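Local coordinates for hemolysin-related protein (Vibrio cholerae serotype O1, PDB 5V6F) that binds mannose-containing glycans through its second beta-prism lectin domain, the part described here, and probably helps the biofilm attach to mammalian surfaces, at residues A[23-29]-A[56-62]; A[32-36]-A[129-134]; A[71-77]-A[102-108]. All blocks are in the same frame, centred on the assembly; numbering follows the deposited sequence.

Contact 1: A[23-29]-A[56-62]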
loop_
_atom_site.group_PDB
_atom_site.type_symbol
_atom_site.label_atom_id
_atom_site.label_comp_id
_atom_site.label_asym_id
_atom_site.label_seq_id
_atom_site.Cartn_x
_atom_site.Cartn_y
_atom_site.Cartn_z
ATOM N N ASN A 23 13.078 -5.262 -6.841
ATOM C CA ASN A 23 11.739 -4.930 -7.343
ATOM C C ASN A 23 10.636 -5.456 -6.423
ATOM O O ASN A 23 9.656 -6.052 -6.880
ATOM C CB ASN A 23 11.540 -5.473 -8.762
ATOM C CG ASN A 23 12.343 -4.726 -9.800
ATOM O OD1 ASN A 23 12.385 -3.498 -9.807
ATOM N ND2 ASN A 23 12.977 -5.468 -10.699
ATOM N N LEU A 24 10.783 -5.220 -5.120
ATOM C CA LEU A 24 9.859 -5.758 -4.126
ATOM C C LEU A 24 9.153 -4.645 -3.362
ATOM O O LEU A 24 9.757 -3.620 -3.028
ATOM C CB LEU A 24 10.584 -6.664 -3.130
ATOM C CG LEU A 24 11.233 -7.920 -3.711
ATOM C CD1 LEU A 24 12.029 -8.652 -2.637
ATOM C CD2 LEU A 24 10.196 -8.841 -4.325
ATOM N N MET A 25 7.870 -4.874 -3.078
ATOM C CA MET A 25 7.070 -4.038 -2.194
ATOM C C MET A 25 6.633 -4.892 -1.012
ATOM O O MET A 25 6.014 -5.947 -1.202
ATOM C CB MET A 25 5.857 -3.472 -2.936
ATOM C CG MET A 25 4.956 -2.585 -2.114
ATOM S SD MET A 25 3.514 -2.135 -3.092
ATOM C CE MET A 25 2.663 -1.040 -1.959
ATOM N N TYR A 26 6.969 -4.449 0.199
ATOM C CA TYR A 26 6.629 -5.158 1.425
ATOM C C TYR A 26 5.514 -4.422 2.155
ATOM O O TYR A 26 5.488 -3.187 2.187
ATOM C CB TYR A 26 7.847 -5.289 2.347
ATOM C CG TYR A 26 8.830 -6.363 1.944
ATOM C CD1 TYR A 26 9.882 -6.084 1.080
ATOM C CD2 TYR A 26 8.718 -7.657 2.442
ATOM C CE1 TYR A 26 10.789 -7.069 0.714
ATOM C CE2 TYR A 26 9.616 -8.645 2.077
ATOM C CZ TYR A 26 10.648 -8.346 1.215
ATOM O OH TYR A 26 11.552 -9.325 0.855
ATOM N N LEU A 27 4.598 -5.186 2.749
ATOM C CA LEU A 27 3.476 -4.621 3.479
ATOM C C LEU A 27 3.245 -5.396 4.764
ATOM O O LEU A 27 3.378 -6.624 4.792
ATOM C CB LEU A 27 2.188 -4.650 2.650
ATOM C CG LEU A 27 2.191 -3.898 1.320
ATOM C CD1 LEU A 27 2.616 -4.810 0.173
ATOM C CD2 LEU A 27 0.818 -3.293 1.068
ATOM N N ARG A 28 2.909 -4.666 5.826
ATOM C CA ARG A 28 2.246 -5.229 6.994
ATOM C C ARG A 28 0.771 -4.873 6.914
ATOM O O ARG A 28 0.423 -3.726 6.613
ATOM C CB ARG A 28 2.853 -4.703 8.296
ATOM C CG ARG A 28 4.119 -5.432 8.722
ATOM C CD ARG A 28 4.523 -5.094 10.159
ATOM N NE ARG A 28 5.319 -3.867 10.253
ATOM C CZ ARG A 28 4.864 -2.676 10.645
ATOM N NH1 ARG A 28 3.592 -2.499 10.989
ATOM N NH2 ARG A 28 5.693 -1.643 10.693
ATOM N N SER A 29 -0.096 -5.852 7.163
ATOM C CA SER A 29 -1.523 -5.619 7.033
ATOM C C SER A 29 -2.284 -6.503 8.010
ATOM O O SER A 29 -1.800 -7.551 8.450
ATOM C CB SER A 29 -2.008 -5.874 5.596
ATOM O OG SER A 29 -1.893 -7.246 5.238
ATOM N N LEU A 56 3.491 -9.118 8.591
ATOM C CA LEU A 56 4.292 -8.926 7.389
ATOM C C LEU A 56 3.892 -9.969 6.354
ATOM O O LEU A 56 3.945 -11.175 6.618
ATOM C CB LEU A 56 5.782 -9.025 7.704
ATOM C CG LEU A 56 6.708 -8.816 6.499
ATOM C CD1 LEU A 56 6.683 -7.362 6.043
ATOM C CD2 LEU A 56 8.131 -9.252 6.816
ATOM N N ARG A 57 3.487 -9.501 5.184
ATOM C CA ARG A 57 2.982 -10.363 4.129
ATOM C C ARG A 57 4.090 -10.683 3.136
ATOM O O ARG A 57 5.144 -10.045 3.110
ATOM C CB ARG A 57 1.803 -9.693 3.417
ATOM C CG ARG A 57 0.700 -9.230 4.358
ATOM C CD ARG A 57 0.002 -10.412 5.011
ATOM N NE ARG A 57 -0.960 -10.002 6.027
ATOM C CZ ARG A 57 -1.673 -10.848 6.765
ATOM N NH1 ARG A 57 -1.545 -12.157 6.589
ATOM N NH2 ARG A 57 -2.521 -10.385 7.673
ATOM N N ALA A 58 3.841 -11.695 2.316
ATOM C CA ALA A 58 4.750 -11.990 1.225
ATOM C C ALA A 58 4.886 -10.757 0.338
ATOM O O ALA A 58 3.894 -10.055 0.095
ATOM C CB ALA A 58 4.241 -13.179 0.409
ATOM N N PRO A 59 6.087 -10.448 -0.148
ATOM C CA PRO A 59 6.269 -9.222 -0.928
ATOM C C PRO A 59 5.604 -9.301 -2.291
ATOM O O PRO A 59 5.403 -10.378 -2.858
ATOM C CB PRO A 59 7.791 -9.106 -1.063
ATOM C CG PRO A 59 8.283 -10.502 -0.943
ATOM C CD PRO A 59 7.354 -11.181 0.021
ATOM N N ILE A 60 5.268 -8.127 -2.809
ATOM C CA ILE A 60 4.728 -7.978 -4.154
ATOM C C ILE A 60 5.883 -7.712 -5.111
ATOM O O ILE A 60 6.672 -6.782 -4.905
ATOM C CB ILE A 60 3.701 -6.834 -4.202
ATOM C CG1 ILE A 60 2.589 -7.057 -3.170
ATOM C CG2 ILE A 60 3.121 -6.681 -5.598
ATOM C CD1 ILE A 60 1.790 -8.326 -3.368
ATOM N N ALA A 61 5.985 -8.529 -6.157
ATOM C CA ALA A 61 7.008 -8.339 -7.183
ATOM C C ALA A 61 6.542 -7.218 -8.105
ATOM O O ALA A 61 5.656 -7.407 -8.940
ATOM C CB ALA A 61 7.256 -9.633 -7.946
ATOM N N LEU A 62 7.143 -6.037 -7.951
ATOM C CA LEU A 62 6.676 -4.864 -8.682
ATOM C C LEU A 62 6.927 -4.979 -10.176
ATOM O O LEU A 62 6.202 -4.368 -10.970
ATOM C CB LEU A 62 7.352 -3.610 -8.139
ATOM C CG LEU A 62 6.951 -3.213 -6.718
ATOM C CD1 LEU A 62 7.766 -2.015 -6.265
ATOM C CD2 LEU A 62 5.460 -2.913 -6.628
HETATM O O HOH W 1 4.584 -7.840 1.695
#

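Contact 2: A[32-36]-A[129-134]. With MAN (alpha-D-mannopyranose), chain B.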
loop_
_atom_site.group_PDB
_atom_site.type_symbol
_atom_site.label_atom_id
_atom_site.label_comp_id
_atom_site.label_asym_id
_atom_site.label_seq_id
_atom_site.Cartn_x
_atom_site.Cartn_y
_atom_site.Cartn_z
ATOM N N ALA A 32 -6.525 -3.514 7.983
ATOM C CA ALA A 32 -6.181 -2.349 7.179
ATOM C C ALA A 32 -4.747 -2.531 6.697
ATOM O O ALA A 32 -4.144 -3.593 6.883
ATOM C CB ALA A 32 -6.364 -1.054 7.980
ATOM N N ILE A 33 -4.196 -1.497 6.069
ATOM C CA ILE A 33 -2.801 -1.496 5.645
ATOM C C ILE A 33 -1.999 -0.758 6.713
ATOM O O ILE A 33 -2.168 0.451 6.912
ATOM C CB ILE A 33 -2.627 -0.858 4.259
ATOM C CG1 ILE A 33 -3.428 -1.629 3.195
ATOM C CG2 ILE A 33 -1.145 -0.787 3.886
ATOM C CD1 ILE A 33 -3.110 -3.123 3.085
ATOM N N ASP A 34 -1.118 -1.485 7.406
ATOM C CA ASP A 34 -0.368 -0.924 8.524
ATOM C C ASP A 34 0.915 -0.225 8.090
ATOM O O ASP A 34 1.273 0.812 8.660
ATOM C CB ASP A 34 -0.020 -2.023 9.535
ATOM C CG ASP A 34 -1.247 -2.628 10.186
ATOM O OD1 ASP A 34 -1.858 -3.537 9.584
ATOM O OD2 ASP A 34 -1.600 -2.195 11.306
ATOM N N ALA A 35 1.617 -0.767 7.094
ATOM C CA ALA A 35 2.901 -0.211 6.691
ATOM C C ALA A 35 3.276 -0.712 5.302
ATOM O O ALA A 35 2.899 -1.818 4.905
ATOM C CB ALA A 35 4.002 -0.575 7.690
ATOM N N ILE A 36 4.043 0.114 4.584
ATOM C CA ILE A 36 4.527 -0.193 3.241
ATOM C C ILE A 36 6.007 0.146 3.153
ATOM O O ILE A 36 6.437 1.208 3.618
ATOM C CB ILE A 36 3.750 0.590 2.163
ATOM C CG1 ILE A 36 2.324 0.059 2.047
ATOM C CG2 ILE A 36 4.468 0.524 0.806
ATOM C CD1 ILE A 36 1.423 0.885 1.145
ATOM N N TRP A 129 0.287 5.384 12.599
ATOM C CA TRP A 129 -0.550 4.239 12.946
ATOM C C TRP A 129 -0.810 3.349 11.740
ATOM O O TRP A 129 -0.487 2.156 11.779
ATOM C CB TRP A 129 -1.873 4.723 13.555
ATOM C CG TRP A 129 -2.833 3.616 13.912
ATOM C CD1 TRP A 129 -2.523 2.328 14.252
ATOM C CD2 TRP A 129 -4.260 3.710 13.961
ATOM N NE1 TRP A 129 -3.671 1.617 14.510
ATOM C CE2 TRP A 129 -4.751 2.443 14.339
ATOM C CE3 TRP A 129 -5.172 4.742 13.721
ATOM C CZ2 TRP A 129 -6.112 2.183 14.479
ATOM C CZ3 TRP A 129 -6.520 4.481 13.861
ATOM C CH2 TRP A 129 -6.978 3.213 14.236
ATOM N N LEU A 130 -1.393 3.887 10.671
ATOM C CA LEU A 130 -1.696 3.137 9.464
ATOM C C LEU A 130 -1.181 3.915 8.261
ATOM O O LEU A 130 -0.644 5.021 8.388
ATOM C CB LEU A 130 -3.202 2.875 9.344
ATOM C CG LEU A 130 -3.821 2.119 10.520
ATOM C CD1 LEU A 130 -5.329 2.182 10.454
ATOM C CD2 LEU A 130 -3.348 0.674 10.539
ATOM N N VAL A 131 -1.344 3.325 7.084
ATOM C CA VAL A 131 -0.993 3.985 5.834
ATOM C C VAL A 131 -2.208 4.761 5.352
ATOM O O VAL A 131 -3.269 4.180 5.103
ATOM C CB VAL A 131 -0.533 2.970 4.781
ATOM C CG1 VAL A 131 -0.353 3.644 3.421
ATOM C CG2 VAL A 131 0.763 2.308 5.226
ATOM N N GLU A 132 -2.057 6.077 5.222
ATOM C CA GLU A 132 -3.124 6.885 4.652
ATOM C C GLU A 132 -3.092 6.912 3.131
ATOM O O GLU A 132 -4.152 6.997 2.503
ATOM C CB GLU A 132 -3.054 8.312 5.194
ATOM C CG GLU A 132 -3.621 8.446 6.602
ATOM C CD GLU A 132 -2.695 7.892 7.667
ATOM O OE1 GLU A 132 -1.534 8.350 7.740
ATOM O OE2 GLU A 132 -3.122 7.004 8.434
ATOM N N GLY A 133 -1.911 6.828 2.520
ATOM C CA GLY A 133 -1.835 6.863 1.070
ATOM C C GLY A 133 -0.514 6.325 0.566
ATOM O O GLY A 133 0.447 6.163 1.322
ATOM N N PHE A 134 -0.478 6.041 -0.737
ATOM C CA PHE A 134 0.775 5.701 -1.397
ATOM C C PHE A 134 0.678 6.033 -2.879
ATOM O O PHE A 134 -0.408 6.235 -3.428
ATOM C CB PHE A 134 1.172 4.227 -1.184
ATOM C CG PHE A 134 0.425 3.240 -2.051
ATOM C CD1 PHE A 134 -0.793 2.719 -1.640
ATOM C CD2 PHE A 134 0.958 2.808 -3.255
ATOM C CE1 PHE A 134 -1.474 1.803 -2.422
ATOM C CE2 PHE A 134 0.281 1.888 -4.042
ATOM C CZ PHE A 134 -0.934 1.388 -3.626
HETATM C C1 MAN B . -6.054 -5.855 13.166
HETATM C C2 MAN B . -4.721 -6.424 13.623
HETATM C C3 MAN B . -3.780 -5.279 13.954
HETATM C C4 MAN B . -3.703 -4.260 12.787
HETATM C C5 MAN B . -5.124 -3.823 12.340
HETATM C C6 MAN B . -5.137 -2.947 11.081
HETATM O O2 MAN B . -4.092 -7.166 12.585
HETATM O O3 MAN B . -2.479 -5.759 14.287
HETATM O O4 MAN B . -2.991 -3.110 13.205
HETATM O O5 MAN B . -5.916 -4.992 12.072
HETATM O O6 MAN B . -4.479 -3.652 10.029
HETATM O O HOH W 2 -0.686 -0.256 12.999
#

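Contact 3: A[71-77]-A[102-108]. With BMA (beta-D-mannopyranose), chain C; MAN (alpha-D-mannopyranose), chain B; MAN (alpha-D-mannopyranose), chain D; SO4 (sulfate ion), chain E.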
loop_
_atom_site.group_PDB
_atom_site.type_symbol
_atom_site.label_atom_id
_atom_site.label_comp_id
_atom_site.label_asym_id
_atom_site.label_seq_id
_atom_site.Cartn_x
_atom_site.Cartn_y
_atom_site.Cartn_z
ATOM N N THR A 71 -8.714 0.141 -1.815
ATOM C CA THR A 71 -9.900 0.521 -1.060
ATOM C C THR A 71 -9.471 1.350 0.146
ATOM O O THR A 71 -8.641 0.909 0.950
ATOM C CB THR A 71 -10.694 -0.709 -0.619
ATOM O OG1 THR A 71 -11.026 -1.499 -1.767
ATOM C CG2 THR A 71 -11.986 -0.295 0.084
ATOM N N SER A 72 -10.037 2.546 0.265
ATOM C CA SER A 72 -9.766 3.444 1.377
ATOM C C SER A 72 -11.092 3.838 2.005
ATOM O O SER A 72 -12.143 3.758 1.367
ATOM C CB SER A 72 -9.010 4.699 0.920
ATOM O OG SER A 72 -7.857 4.372 0.167
ATOM N N GLY A 73 -11.049 4.264 3.261
ATOM C CA GLY A 73 -12.271 4.729 3.890
ATOM C C GLY A 73 -12.063 5.102 5.339
ATOM O O GLY A 73 -10.937 5.198 5.831
ATOM N N LEU A 74 -13.192 5.317 6.011
ATOM C CA LEU A 74 -13.224 5.674 7.425
ATOM C C LEU A 74 -13.136 4.394 8.242
ATOM O O LEU A 74 -14.135 3.705 8.459
ATOM C CB LEU A 74 -14.492 6.457 7.752
ATOM C CG LEU A 74 -14.661 6.885 9.210
ATOM C CD1 LEU A 74 -13.506 7.759 9.670
ATOM C CD2 LEU A 74 -15.977 7.621 9.389
ATOM N N TYR A 75 -11.922 4.077 8.681
ATOM C CA TYR A 75 -11.666 2.880 9.466
ATOM C C TYR A 75 -12.478 2.896 10.754
ATOM O O TYR A 75 -12.621 3.934 11.405
ATOM C CB TYR A 75 -10.170 2.802 9.764
ATOM C CG TYR A 75 -9.680 1.522 10.391
ATOM C CD1 TYR A 75 -9.952 0.285 9.816
ATOM C CD2 TYR A 75 -8.908 1.552 11.544
ATOM C CE1 TYR A 75 -9.486 -0.886 10.387
ATOM C CE2 TYR A 75 -8.435 0.386 12.118
ATOM C CZ TYR A 75 -8.725 -0.830 11.535
ATOM O OH TYR A 75 -8.264 -2.002 12.094
ATOM N N ASN A 76 -13.000 1.726 11.134
ATOM C CA ASN A 76 -13.929 1.650 12.255
ATOM C C ASN A 76 -13.296 2.029 13.587
ATOM O O ASN A 76 -14.021 2.402 14.515
ATOM C CB ASN A 76 -14.513 0.246 12.371
ATOM C CG ASN A 76 -15.574 -0.033 11.334
ATOM O OD1 ASN A 76 -16.094 0.871 10.674
ATOM N ND2 ASN A 76 -15.905 -1.294 11.187
ATOM N N TRP A 77 -11.977 1.920 13.721
ATOM C CA TRP A 77 -11.303 2.335 14.943
ATOM C C TRP A 77 -10.699 3.727 14.810
ATOM O O TRP A 77 -9.959 4.165 15.699
ATOM C CB TRP A 77 -10.252 1.294 15.339
ATOM C CG TRP A 77 -10.915 0.064 15.879
ATOM C CD1 TRP A 77 -11.245 -0.183 17.181
ATOM C CD2 TRP A 77 -11.372 -1.068 15.130
ATOM N NE1 TRP A 77 -11.866 -1.401 17.289
ATOM C CE2 TRP A 77 -11.960 -1.964 16.044
ATOM C CE3 TRP A 77 -11.334 -1.414 13.775
ATOM C CZ2 TRP A 77 -12.506 -3.185 15.647
ATOM C CZ3 TRP A 77 -11.875 -2.626 13.386
ATOM C CH2 TRP A 77 -12.448 -3.498 14.320
ATOM N N TYR A 102 -14.073 -3.323 7.447
ATOM C CA TYR A 102 -13.982 -2.589 8.704
ATOM C C TYR A 102 -13.838 -1.092 8.470
ATOM O O TYR A 102 -13.162 -0.387 9.226
ATOM C CB TYR A 102 -12.835 -3.131 9.550
ATOM C CG TYR A 102 -13.023 -4.590 9.873
ATOM C CD1 TYR A 102 -12.554 -5.576 9.018
ATOM C CD2 TYR A 102 -13.704 -4.985 11.015
ATOM C CE1 TYR A 102 -12.737 -6.910 9.299
ATOM C CE2 TYR A 102 -13.894 -6.324 11.308
ATOM C CZ TYR A 102 -13.410 -7.282 10.444
ATOM O OH TYR A 102 -13.598 -8.617 10.728
ATOM N N ALA A 103 -14.507 -0.583 7.437
ATOM C CA ALA A 103 -14.494 0.839 7.149
ATOM C C ALA A 103 -15.803 1.231 6.487
ATOM O O ALA A 103 -16.406 0.450 5.742
ATOM C CB ALA A 103 -13.320 1.225 6.244
ATOM N N SER A 104 -16.229 2.454 6.768
ATOM C CA SER A 104 -17.348 3.093 6.100
ATOM C C SER A 104 -16.816 4.168 5.157
ATOM O O SER A 104 -15.608 4.404 5.064
ATOM C CB SER A 104 -18.311 3.694 7.125
ATOM O OG SER A 104 -17.701 4.775 7.812
ATOM N N ASN A 105 -17.739 4.825 4.455
ATOM C CA ASN A 105 -17.408 5.935 3.563
ATOM C C ASN A 105 -16.230 5.580 2.661
ATOM O O ASN A 105 -15.260 6.330 2.531
ATOM C CB ASN A 105 -17.120 7.200 4.366
ATOM C CG ASN A 105 -18.268 7.579 5.274
ATOM O OD1 ASN A 105 -19.428 7.536 4.869
ATOM N ND2 ASN A 105 -17.955 7.928 6.514
ATOM N N LYS A 106 -16.332 4.428 2.018
ATOM C CA LYS A 106 -15.215 3.877 1.273
ATOM C C LYS A 106 -15.156 4.439 -0.141
ATOM O O LYS A 106 -16.142 4.929 -0.698
ATOM C CB LYS A 106 -15.300 2.351 1.226
ATOM C CG LYS A 106 -15.084 1.684 2.586
ATOM C CD LYS A 106 -15.078 0.159 2.509
ATOM C CE LYS A 106 -16.423 -0.410 2.077
ATOM N NZ LYS A 106 -17.533 0.018 2.967
ATOM N N LYS A 107 -13.957 4.386 -0.704
ATOM C CA LYS A 107 -13.723 4.632 -2.117
ATOM C C LYS A 107 -12.807 3.537 -2.636
ATOM O O LYS A 107 -12.047 2.933 -1.874
ATOM C CB LYS A 107 -13.091 6.005 -2.366
ATOM C CG LYS A 107 -11.728 6.186 -1.721
ATOM C CD LYS A 107 -11.094 7.501 -2.139
ATOM C CE LYS A 107 -9.712 7.677 -1.517
ATOM N NZ LYS A 107 -8.989 8.857 -2.074
ATOM N N VAL A 108 -12.893 3.277 -3.937
ATOM C CA VAL A 108 -12.038 2.302 -4.599
ATOM C C VAL A 108 -11.364 2.989 -5.776
ATOM O O VAL A 108 -12.039 3.587 -6.621
ATOM C CB VAL A 108 -12.830 1.067 -5.068
ATOM C CG1 VAL A 108 -11.892 0.024 -5.681
ATOM C CG2 VAL A 108 -13.609 0.470 -3.914
HETATM C C1 BMA C . -9.549 -4.332 17.213
HETATM C C2 BMA C . -8.630 -3.355 17.937
HETATM C C3 BMA C . -8.065 -2.334 16.919
HETATM C C4 BMA C . -7.536 -3.000 15.643
HETATM C C5 BMA C . -8.542 -4.031 15.100
HETATM C C6 BMA C . -7.992 -4.850 13.967
HETATM O O1 BMA C . -9.947 -5.328 18.124
HETATM O O2 BMA C . -7.530 -4.037 18.526
HETATM O O3 BMA C . -7.013 -1.567 17.466
HETATM O O4 BMA C . -7.266 -1.986 14.658
HETATM O O5 BMA C . -8.884 -4.951 16.157
HETATM O O6 BMA C . -6.659 -5.211 14.292
HETATM C C1 MAN B . -6.054 -5.855 13.166
HETATM C C2 MAN B . -4.721 -6.424 13.623
HETATM C C3 MAN B . -3.780 -5.279 13.954
HETATM C C4 MAN B . -3.703 -4.260 12.787
HETATM C C5 MAN B . -5.124 -3.823 12.340
HETATM C C6 MAN B . -5.137 -2.947 11.081
HETATM O O2 MAN B . -4.092 -7.166 12.585
HETATM O O3 MAN B . -2.479 -5.759 14.287
HETATM O O4 MAN B . -2.991 -3.110 13.205
HETATM O O5 MAN B . -5.916 -4.992 12.072
HETATM O O6 MAN B . -4.479 -3.652 10.029
HETATM C C1 MAN D . -7.395 -0.224 17.790
HETATM C C2 MAN D . -6.106 0.522 18.122
HETATM C C3 MAN D . -5.570 0.020 19.465
HETATM C C4 MAN D . -6.665 0.089 20.543
HETATM C C5 MAN D . -7.886 -0.711 20.075
HETATM C C6 MAN D . -9.049 -0.636 21.040
HETATM O O2 MAN D . -6.335 1.928 18.269
HETATM O O3 MAN D . -4.407 0.730 19.877
HETATM O O4 MAN D . -6.194 -0.461 21.758
HETATM O O5 MAN D . -8.334 -0.173 18.820
HETATM O O6 MAN D . -9.300 0.732 21.320
HETATM S S SO4 E . -19.964 3.019 2.352
HETATM O O1 SO4 E . -20.142 4.424 1.984
HETATM O O2 SO4 E . -20.247 2.847 3.777
HETATM O O3 SO4 E . -18.593 2.620 2.068
HETATM O O4 SO4 E . -20.883 2.199 1.566
HETATM O O HOH W 3 -16.223 3.687 10.481
#

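Contact 1: A[23-29]-A[56-62]
Asn23 and Leu62 open an antiparallel pairing between two strands of one sheet of the beta-prism lectin domain: the Leu62 amide donates to Asn23 O at 2.7 Å. Leu24, opposite Ala61 in a non-hydrogen-bonded pair, lays its CD2 beside Pro59 CB. Met25 and Ile60 form the next, hydrogen-bonded pair and exchange both backbone bonds. Met25 is fully extended (chi1 -180°), which carries its sulfur away from Ile60 toward the interior, while its CB rests 3.8 Å from Leu62 CD2. At Tyr26 the phenol ring takes Pro59 on one face, a CH-pi contact with Pro59 CB 3.7 Å from the ring centroid. The ladder breaks here and resumes with the register moved by one residue. Water 1 accepts a hydrogen bond from Leu27 N and gives a weak one to Arg57 O. Leu27 O receives the Arg57 amide in a nearly linear bond (172°), and Leu27 CD1 packs on Ile60 CG1. Arg28, in a non-hydrogen-bonded pair with Leu56, rests its CG on the Leu56 backbone, while its NH1 is hydrogen-bonded to Gly53 O and Gly46 O. Arg57, bent at chi2, then grips Ser29 side-on: NE donates to Ser29 OG and NH2 to Ser29 O, each at 3.0 Å.

Contact 2: A[32-36]-A[129-134]
Ile33 and Val131 join two different sheets of the beta prism where the strands 33-36 and 131-134 diverge by 50°, both beside the glycan pocket. The backbone supplies a single direct hydrogen bond across the contact, from Val131 N to Ile33 O, 3.0 Å long and nearly straight at 171°. Just beyond it, Asp34 and Ala35 together face Arg28 in a classic beta bulge. The apolar contacts spread inward from the backbone bond. Val131 CG2 meets Ile33 CG2 and lies 3.6 Å from Ala35 CA, while Val131 CG1 points at Ile36 CD1. The Ile36 side chain crosses that of Phe134 at about a right angle, its CD1 4.0 Å from Phe134 CD1. Toward the pocket, Leu130 CD1 covers one face of the Trp129 indole, and Leu130 CD2 lies close to Asp34 OD2. Polar contacts are gathered at the Asp34 carboxylate, whose two oxygens are both engaged by the chain B mannose. Its O6 donates to Asp34 OD1 and also accepts from Ala32 N, a bond of 2.9 Å; its O4 donates to Asp34 OD2 at 2.5 Å. Water 2 bridges to the other segment, donating to Asp34 OD2 and to Trp129 O, at 2.7 Å each.

Contact 3: A[71-77]-A[102-108]
Trp77 and Tyr102 lie side by side, Tyr102 CD2 meeting the edge of the indole 3.8 Å from Trp77 CZ3, with the ring planes 32° apart. In the glycan pocket of this beta-prism lectin domain, Trp77 sets one flat face against the beta-mannose, whose C1 stands 3.3 Å above the ring plane; CB of Asn76 backs the opposite face. A chi1 of -171° swings the Tyr75 ring, also of the pocket, past Tyr102 O toward the sugar, where its OH and O4 of the beta-mannose share a hydrogen bond of 2.8 Å. Asn76 folds its side-chain amide against the Tyr102 backbone, and the backbone N of Asn76 donates to Tyr102 O. Water 3 links Asn76 OD1, Leu74 O and Ser104 OG. A beta bulge shifts the pairing at Gly73, where Lys106 is the nearest residue opposite. Bends at chi3 and chi4 curl Lys106 so that NZ donates both to Ala103 O, at 3.0 Å, and to a sulfate probably from the crystallisation liquor. Lys107 extends along Ser72, its NZ making a salt bridge with Glu109 and a hydrogen bond to Gly8 O. The pairing edges its antiparallel sheet: strand 106-112 is outermost, and strand 80-89 flanks strand 65-75 on its other side.

Overall arrangement
From the N terminus, strands 7-8 and 13-18 come first, in the sheet that the C-terminal strand 131-137 later joins; strand 24-29 then begins a second sheet, with strand 33-37 beside it. Contact 1 then closes a loop by bringing 56-62 back to 23-29, on the side of strand 24-29 away from 33-37. Strand 65-75 follows and begins the next sheet, in which contact 3 joins 71-77 to 102-108. Contact 2 closes last, when 129-134 returns to 32-36 and ties the sheet of strands 24-29 and 33-37 to the one containing strand 131-137. Its span crosses that of contact 1 and encloses contact 3. Contact 2 touches both, and with contact 3 it lines the glycan pocket.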